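Local coordinates for acidocalcisomal pyrophosphatase (Trypanosoma brucei brucei, PDB 5C5V), which probably hydrolyses inorganic pyrophosphate to phosphate with the help of magnesium ions, and joins an EF-hand region to its pyrophosphatase domain, at residues A[257-262]-A[321-326]; A[10-15]-A[30-35]. One frame throughout, in Å; residues are numbered along the deposited sequence.

Interaction 1 (A[257-262]-A[321-326]); sequences WKVVCI and KVIDES
Trp257 lays one face of its indole ring against the two methyl groups of Val322. CG1 of Val322 stands 3.6 Å from the centroid of the five-membered ring and 13° off its normal, a CH-pi contact over the pyrrole half. CG2 reaches further across the same ring system, with the CE2 atom of Trp257 at 4.0 Å. Both methyls of Val322 can bear on the ring because CG1 lies anti to the backbone N (chi1 165°) and CG2 anti to the carbonyl carbon. Two residues on, the link is looser: CG2 of Val259 meets CD1 of Ile323 at 4.2 Å, the two side chains crossing at about a right angle. Ile323 CB does not aim at the strand; the extended end of its side chain makes the approach. A turn on in the helix, the Ser326 OG donates to the Ile323 O (2.9 Å), satisfying its hydroxyl within the helix. Between Trp257 and Val259, Lys258 bonds through NZ to Asp224 OD2 and Asp256 O, next to the magnesium site; the Trp257 side chain is about 8 Å from a bound magnesium ion. Strand 254-263 runs antiparallel to strand 238-251 and parallel to strand 224-227. Helix 316-336 packs against this sheet, where Ile323 also touches Val243 of strand 238-251.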
ATOM      1  N   TRP A 257      30.402  -6.107   1.102  1.00 53.42           N
ATOM      2  CA  TRP A 257      29.120  -5.863   1.748  1.00 52.92           C
ATOM      3  C   TRP A 257      28.016  -5.704   0.737  1.00 52.70           C
ATOM      4  O   TRP A 257      28.198  -5.056  -0.289  1.00 53.22           O
ATOM      5  CB  TRP A 257      29.152  -4.598   2.608  1.00 52.86           C
ATOM      6  CG  TRP A 257      30.146  -4.579   3.712  1.00 53.39           C
ATOM      7  CD1 TRP A 257      31.309  -3.869   3.750  1.00 53.98           C
ATOM      8  CD2 TRP A 257      30.059  -5.274   4.964  1.00 52.94           C
ATOM      9  NE1 TRP A 257      31.959  -4.082   4.944  1.00 54.06           N
ATOM     10  CE2 TRP A 257      31.213  -4.938   5.709  1.00 53.60           C
ATOM     11  CE3 TRP A 257      29.121  -6.145   5.528  1.00 52.34           C
ATOM     12  CZ2 TRP A 257      31.453  -5.439   6.984  1.00 53.35           C
ATOM     13  CZ3 TRP A 257      29.360  -6.646   6.794  1.00 52.45           C
ATOM     14  CH2 TRP A 257      30.517  -6.290   7.510  1.00 53.06           C
ATOM     15  N   LYS A 258      26.863  -6.285   1.046  1.00 51.92           N
ATOM     16  CA  LYS A 258      25.672  -6.117   0.222  1.00 51.57           C
ATOM     17  C   LYS A 258      24.579  -5.495   1.063  1.00 51.01           C
ATOM     18  O   LYS A 258      23.964  -6.169   1.893  1.00 50.37           O
ATOM     19  CB  LYS A 258      25.222  -7.459  -0.359  1.00 51.49           C
ATOM     20  CG  LYS A 258      26.209  -8.079  -1.342  1.00 52.36           C
ATOM     21  CD  LYS A 258      26.159  -7.393  -2.694  1.00 52.93           C
ATOM     22  CE  LYS A 258      27.139  -8.026  -3.665  1.00 53.95           C
ATOM     23  NZ  LYS A 258      28.547  -7.757  -3.276  1.00 54.30           N
ATOM     24  N   VAL A 259      24.357  -4.200   0.869  1.00 50.99           N
ATOM     25  CA  VAL A 259      23.365  -3.491   1.662  1.00 50.59           C
ATOM     26  C   VAL A 259      21.965  -3.758   1.122  1.00 50.10           C
ATOM     27  O   VAL A 259      21.721  -3.653  -0.083  1.00 50.23           O
ATOM     28  CB  VAL A 259      23.632  -1.967   1.693  1.00 51.25           C
ATOM     29  CG1 VAL A 259      22.507  -1.241   2.431  1.00 50.98           C
ATOM     30  CG2 VAL A 259      24.972  -1.671   2.349  1.00 51.77           C
ATOM     31  N   VAL A 260      21.056  -4.115   2.025  1.00 50.58           N
ATOM     32  CA  VAL A 260      19.657  -4.304   1.677  1.00 50.08           C
ATOM     33  C   VAL A 260      18.946  -2.994   1.929  1.00 50.36           C
ATOM     34  O   VAL A 260      19.029  -2.439   3.028  1.00 50.50           O
ATOM     35  CB  VAL A 260      18.978  -5.434   2.510  1.00 49.86           C
ATOM     36  CG1 VAL A 260      17.491  -5.544   2.142  1.00 49.29           C
ATOM     37  CG2 VAL A 260      19.674  -6.774   2.293  1.00 49.71           C
ATOM     38  N   CYS A 261      18.251  -2.490   0.917  1.00 50.70           N
ATOM     39  CA  CYS A 261      17.571  -1.209   1.065  1.00 51.03           C
ATOM     40  C   CYS A 261      16.267  -1.227   0.307  1.00 50.81           C
ATOM     41  O   CYS A 261      16.015  -2.137  -0.491  1.00 50.46           O
ATOM     42  CB  CYS A 261      18.460  -0.060   0.567  1.00 51.50           C
ATOM     43  SG  CYS A 261      18.823  -0.155  -1.207  1.00 51.76           S
ATOM     44  N   ILE A 262      15.435  -0.223   0.544  1.00 52.93           N
ATOM     45  CA  ILE A 262      14.193  -0.125  -0.208  1.00 52.79           C
ATOM     46  C   ILE A 262      13.868   1.314  -0.567  1.00 53.32           C
ATOM     47  O   ILE A 262      14.047   2.224   0.235  1.00 53.76           O
ATOM     48  CB  ILE A 262      12.997  -0.733   0.557  1.00 52.68           C
ATOM     49  CG1 ILE A 262      11.750  -0.711  -0.332  1.00 52.43           C
ATOM     50  CG2 ILE A 262      12.753  -0.005   1.872  1.00 53.11           C
ATOM     51  CD1 ILE A 262      10.595  -1.479   0.237  1.00 52.42           C
ATOM     52  N   LYS A 321      26.543   2.154   9.770  1.00 56.66           N
ATOM     53  CA  LYS A 321      27.939   2.298  10.200  1.00 57.03           C
ATOM     54  C   LYS A 321      28.870   1.899   9.069  1.00 56.75           C
ATOM     55  O   LYS A 321      29.817   2.615   8.763  1.00 57.61           O
ATOM     56  CB  LYS A 321      28.266   1.453  11.434  1.00 56.75           C
ATOM     57  CG  LYS A 321      27.816   2.041  12.740  1.00 57.70           C
ATOM     58  CD  LYS A 321      28.276   1.155  13.912  1.00 58.20           C
ATOM     59  CE  LYS A 321      28.035   1.846  15.265  1.00 59.28           C
ATOM     60  NZ  LYS A 321      26.556   1.873  15.607  1.00 59.19           N
ATOM     61  N   VAL A 322      28.577   0.762   8.441  1.00 54.82           N
ATOM     62  CA  VAL A 322      29.375   0.282   7.321  1.00 54.79           C
ATOM     63  C   VAL A 322      29.413   1.335   6.209  1.00 55.30           C
ATOM     64  O   VAL A 322      30.461   1.593   5.625  1.00 55.76           O
ATOM     65  CB  VAL A 322      28.832  -1.042   6.749  1.00 53.86           C
ATOM     66  CG1 VAL A 322      29.427  -1.324   5.383  1.00 54.00           C
ATOM     67  CG2 VAL A 322      29.093  -2.207   7.706  1.00 53.63           C
ATOM     68  N   ILE A 323      28.264   1.933   5.916  1.00 54.26           N
ATOM     69  CA  ILE A 323      28.192   2.960   4.885  1.00 54.52           C
ATOM     70  C   ILE A 323      28.959   4.232   5.294  1.00 55.73           C
ATOM     71  O   ILE A 323      29.702   4.800   4.492  1.00 56.36           O
ATOM     72  CB  ILE A 323      26.736   3.300   4.560  1.00 54.20           C
ATOM     73  CG1 ILE A 323      26.083   2.117   3.848  1.00 53.15           C
ATOM     74  CG2 ILE A 323      26.651   4.580   3.711  1.00 54.65           C
ATOM     75  CD1 ILE A 323      24.581   2.233   3.748  1.00 52.73           C
ATOM     76  N   ASP A 324      28.798   4.651   6.548  1.00 55.96           N
ATOM     77  CA  ASP A 324      29.498   5.823   7.071  1.00 57.25           C
ATOM     78  C   ASP A 324      31.014   5.666   6.950  1.00 57.58           C
ATOM     79  O   ASP A 324      31.724   6.575   6.499  1.00 58.40           O
ATOM     80  CB  ASP A 324      29.116   6.049   8.535  1.00 57.73           C
ATOM     81  CG  ASP A 324      29.898   7.193   9.180  1.00 59.51           C
ATOM     82  OD1 ASP A 324      29.844   8.326   8.662  1.00 60.33           O
ATOM     83  OD2 ASP A 324      30.584   6.957  10.203  1.00 59.58           O
ATOM     84  N   GLU A 325      31.503   4.497   7.357  1.00 58.16           N
ATOM     85  CA  GLU A 325      32.926   4.210   7.312  1.00 58.38           C
ATOM     86  C   GLU A 325      33.448   4.143   5.873  1.00 58.28           C
ATOM     87  O   GLU A 325      34.551   4.595   5.603  1.00 58.96           O
ATOM     88  CB  GLU A 325      33.224   2.915   8.060  1.00 57.74           C
ATOM     89  CG  GLU A 325      32.959   3.029   9.551  1.00 58.07           C
ATOM     90  CD  GLU A 325      33.155   1.715  10.292  1.00 57.96           C
ATOM     91  OE1 GLU A 325      33.518   0.688   9.654  1.00 57.39           O
ATOM     92  OE2 GLU A 325      32.902   1.701  11.516  1.00 58.23           O
ATOM     93  N   SER A 326      32.659   3.621   4.939  1.00 53.89           N
ATOM     94  CA  SER A 326      33.121   3.620   3.552  1.00 54.13           C
ATOM     95  C   SER A 326      33.073   5.025   2.938  1.00 54.85           C
ATOM     96  O   SER A 326      33.698   5.278   1.914  1.00 55.17           O
ATOM     97  CB  SER A 326      32.304   2.658   2.689  1.00 53.12           C
ATOM     98  OG  SER A 326      31.017   3.193   2.449  1.00 53.12           O
TER

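Interaction 2 (A[10-15]-A[30-35]); sequences SRLFSA and EEVCRY
Leu12 splits its two methyls between Val32 and Tyr35 of the facing helix. Its CD2 presses on Tyr35 CE2 at 3.3 Å, a tight, oblique approach to the ring, while its CD1 meets Val32 CG2 at a more relaxed 4.0 Å. With CG of Leu12 anti to the backbone N (chi1 174°), its fork reaches the second helix, where the side chain runs past that of Tyr35 in the opposite direction and crosses Val32 at about a right angle. Phe87 of helix 73-87 touches both Leu12 and Tyr35, and Phe64 of helix 61-69 packs on Leu12, which completes a buried apolar cluster. The phenol of Tyr35 is held at its other end by a hydrogen bond to Asp86 OD2. The partly exposed side of helix 3-14 carries Ser10 and Ser14: Ser10 O accepts from Ser14 N at 3.1 Å and Ser14 OG at 3.2 Å, from opposite faces of the carbonyl plane, and Ser14 also meets Asn328 of the second subunit. On the far helix, exposed Glu30 turns away to a salt bridge with Lys49. Two helices separated by a short loop and strand 23-24, with apolar residues facing inward, are consistent with the helix-loop-helix of an EF-hand.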
ATOM      1  N   SER A  10      13.394  38.023 -13.512  1.00 68.37           N
ATOM      2  CA  SER A  10      12.137  37.411 -13.921  1.00 67.96           C
ATOM      3  C   SER A  10      11.242  37.087 -12.719  1.00 67.53           C
ATOM      4  O   SER A  10      10.031  37.275 -12.777  1.00 67.44           O
ATOM      5  CB  SER A  10      12.413  36.163 -14.741  1.00 67.43           C
ATOM      6  OG  SER A  10      11.212  35.696 -15.308  1.00 67.44           O
ATOM      7  N   ARG A  11      11.834  36.600 -11.634  1.00 66.46           N
ATOM      8  CA  ARG A  11      11.084  36.382 -10.396  1.00 66.54           C
ATOM      9  C   ARG A  11      10.701  37.724  -9.755  1.00 67.11           C
ATOM     10  O   ARG A  11       9.616  37.865  -9.184  1.00 67.07           O
ATOM     11  CB  ARG A  11      11.883  35.529  -9.414  1.00 66.50           C
ATOM     12  CG  ARG A  11      12.024  34.075  -9.849  1.00 66.07           C
ATOM     13  CD  ARG A  11      12.638  33.214  -8.757  1.00 66.04           C
ATOM     14  NE  ARG A  11      14.012  33.600  -8.476  1.00 66.62           N
ATOM     15  CZ  ARG A  11      15.070  33.078  -9.090  1.00 66.98           C
ATOM     16  NH1 ARG A  11      14.903  32.131 -10.006  1.00 66.50           N
ATOM     17  NH2 ARG A  11      16.294  33.491  -8.779  1.00 67.38           N
ATOM     18  N   LEU A  12      11.577  38.716  -9.875  1.00 65.10           N
ATOM     19  CA  LEU A  12      11.272  40.050  -9.400  1.00 65.70           C
ATOM     20  C   LEU A  12      10.036  40.598 -10.112  1.00 65.48           C
ATOM     21  O   LEU A  12       9.155  41.202  -9.501  1.00 65.57           O
ATOM     22  CB  LEU A  12      12.482  40.983  -9.629  1.00 66.33           C
ATOM     23  CG  LEU A  12      12.442  42.491  -9.352  1.00 66.44           C
ATOM     24  CD1 LEU A  12      11.750  43.240 -10.460  1.00 66.69           C
ATOM     25  CD2 LEU A  12      11.779  42.791  -8.034  1.00 67.03           C
ATOM     26  N   PHE A  13      10.015  40.404 -11.423  1.00 67.82           N
ATOM     27  CA  PHE A  13       8.944  40.890 -12.275  1.00 67.96           C
ATOM     28  C   PHE A  13       7.609  40.248 -11.862  1.00 67.72           C
ATOM     29  O   PHE A  13       6.577  40.917 -11.781  1.00 67.76           O
ATOM     30  CB  PHE A  13       9.284  40.597 -13.736  1.00 67.62           C
ATOM     31  CG  PHE A  13       8.338  41.208 -14.713  1.00 68.16           C
ATOM     32  CD1 PHE A  13       7.155  40.576 -15.044  1.00 67.74           C
ATOM     33  CD2 PHE A  13       8.642  42.410 -15.323  1.00 68.69           C
ATOM     34  CE1 PHE A  13       6.284  41.147 -15.955  1.00 68.00           C
ATOM     35  CE2 PHE A  13       7.778  42.979 -16.229  1.00 68.78           C
ATOM     36  CZ  PHE A  13       6.598  42.343 -16.548  1.00 68.43           C
ATOM     37  N   SER A  14       7.650  38.950 -11.585  1.00 65.14           N
ATOM     38  CA  SER A  14       6.450  38.220 -11.199  1.00 64.68           C
ATOM     39  C   SER A  14       5.874  38.746  -9.895  1.00 65.26           C
ATOM     40  O   SER A  14       4.675  38.642  -9.668  1.00 65.15           O
ATOM     41  CB  SER A  14       6.740  36.731 -11.069  1.00 63.96           C
ATOM     42  OG  SER A  14       7.048  36.184 -12.331  1.00 63.84           O
ATOM     43  N   ALA A  15       6.710  39.331  -9.044  1.00 63.42           N
ATOM     44  CA  ALA A  15       6.196  39.886  -7.801  1.00 63.91           C
ATOM     45  C   ALA A  15       5.438  41.182  -8.059  1.00 64.45           C
ATOM     46  O   ALA A  15       4.788  41.721  -7.161  1.00 64.86           O
ATOM     47  CB  ALA A  15       7.313  40.108  -6.809  1.00 64.26           C
ATOM     48  N   GLU A  30       4.980  52.223 -11.199  1.00 79.37           N
ATOM     49  CA  GLU A  30       5.394  53.089 -10.110  1.00 80.15           C
ATOM     50  C   GLU A  30       5.949  52.275  -8.937  1.00 79.89           C
ATOM     51  O   GLU A  30       6.926  52.677  -8.304  1.00 80.20           O
ATOM     52  CB  GLU A  30       4.235  53.975  -9.647  1.00 80.88           C
ATOM     53  CG  GLU A  30       3.652  54.871 -10.738  1.00 81.62           C
ATOM     54  CD  GLU A  30       3.382  56.277 -10.250  1.00 82.88           C
ATOM     55  OE1 GLU A  30       2.508  56.973 -10.831  1.00 83.96           O
ATOM     56  OE2 GLU A  30       4.063  56.713  -9.290  1.00 83.12           O
ATOM     57  N   GLU A  31       5.335  51.128  -8.661  1.00 76.02           N
ATOM     58  CA  GLU A  31       5.738  50.301  -7.526  1.00 75.96           C
ATOM     59  C   GLU A  31       7.100  49.631  -7.686  1.00 75.25           C
ATOM     60  O   GLU A  31       7.844  49.507  -6.722  1.00 75.38           O
ATOM     61  CB  GLU A  31       4.691  49.224  -7.255  1.00 75.26           C
ATOM     62  CG  GLU A  31       3.585  49.698  -6.333  1.00 75.78           C
ATOM     63  CD  GLU A  31       2.322  48.874  -6.475  1.00 75.87           C
ATOM     64  OE1 GLU A  31       2.403  47.628  -6.430  1.00 75.50           O
ATOM     65  OE2 GLU A  31       1.249  49.482  -6.629  1.00 76.32           O
ATOM     66  N   VAL A  32       7.412  49.174  -8.891  1.00 72.38           N
ATOM     67  CA  VAL A  32       8.691  48.531  -9.116  1.00 72.47           C
ATOM     68  C   VAL A  32       9.805  49.601  -9.048  1.00 73.28           C
ATOM     69  O   VAL A  32      10.931  49.298  -8.655  1.00 73.20           O
ATOM     70  CB  VAL A  32       8.717  47.768 -10.455  1.00 72.12           C
ATOM     71  CG1 VAL A  32       8.755  48.726 -11.611  1.00 72.64           C
ATOM     72  CG2 VAL A  32       9.915  46.844 -10.511  1.00 71.87           C
ATOM     73  N   CYS A  33       9.462  50.846  -9.393  1.00 75.13           N
ATOM     74  CA  CYS A  33      10.390  51.972  -9.289  1.00 75.73           C
ATOM     75  C   CYS A  33      10.614  52.388  -7.836  1.00 76.02           C
ATOM     76  O   CYS A  33      11.740  52.652  -7.428  1.00 76.19           O
ATOM     77  CB  CYS A  33       9.887  53.181 -10.092  1.00 76.01           C
ATOM     78  SG  CYS A  33      10.031  52.989 -11.878  1.00 76.07           S
ATOM     79  N   ARG A  34       9.538  52.453  -7.060  1.00 74.91           N
ATOM     80  CA  ARG A  34       9.659  52.692  -5.628  1.00 75.37           C
ATOM     81  C   ARG A  34      10.497  51.593  -4.955  1.00 75.35           C
ATOM     82  O   ARG A  34      11.184  51.849  -3.968  1.00 75.75           O
ATOM     83  CB  ARG A  34       8.275  52.770  -4.982  1.00 75.60           C
ATOM     84  CG  ARG A  34       8.286  53.164  -3.515  1.00 76.75           C
ATOM     85  N   TYR A  35      10.449  50.374  -5.485  1.00 70.93           N
ATOM     86  CA  TYR A  35      11.207  49.276  -4.901  1.00 70.57           C
ATOM     87  C   TYR A  35      12.684  49.297  -5.327  1.00 70.71           C
ATOM     88  O   TYR A  35      13.577  49.248  -4.483  1.00 71.08           O
ATOM     89  CB  TYR A  35      10.577  47.927  -5.265  1.00 69.92           C
ATOM     90  CG  TYR A  35      11.439  46.729  -4.928  1.00 69.41           C
ATOM     91  CD1 TYR A  35      11.652  46.352  -3.606  1.00 69.72           C
ATOM     92  CD2 TYR A  35      12.019  45.965  -5.925  1.00 68.83           C
ATOM     93  CE1 TYR A  35      12.439  45.259  -3.288  1.00 69.49           C
ATOM     94  CE2 TYR A  35      12.799  44.868  -5.618  1.00 68.86           C
ATOM     95  CZ  TYR A  35      13.005  44.520  -4.299  1.00 69.16           C
ATOM     96  OH  TYR A  35      13.789  43.426  -3.999  1.00 69.11           O
TER

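Overall arrangement
From the N terminus, interaction 2 comes first and spans the 14 residues between 10-15 and 30-35, joining helices 3-14 and 26-36. Interaction 1 opens much later and spans 58 residues, bringing helix 316-336 back onto strand 254-263. The two are in series, neither nested nor crossed, and lie on opposite sides of the chain's centre, with centres 50 Å apart. One ties together two helices of the probable EF-hand region, the other the sheet and C-terminal helix of the pyrophosphatase domain. The second subunit touches both: its Asn328 and His331 pack on Ser14 and Ala15, while its His20 bonds to Asp324, so this N-terminal region and helix 316-336 meet across the subunit interface.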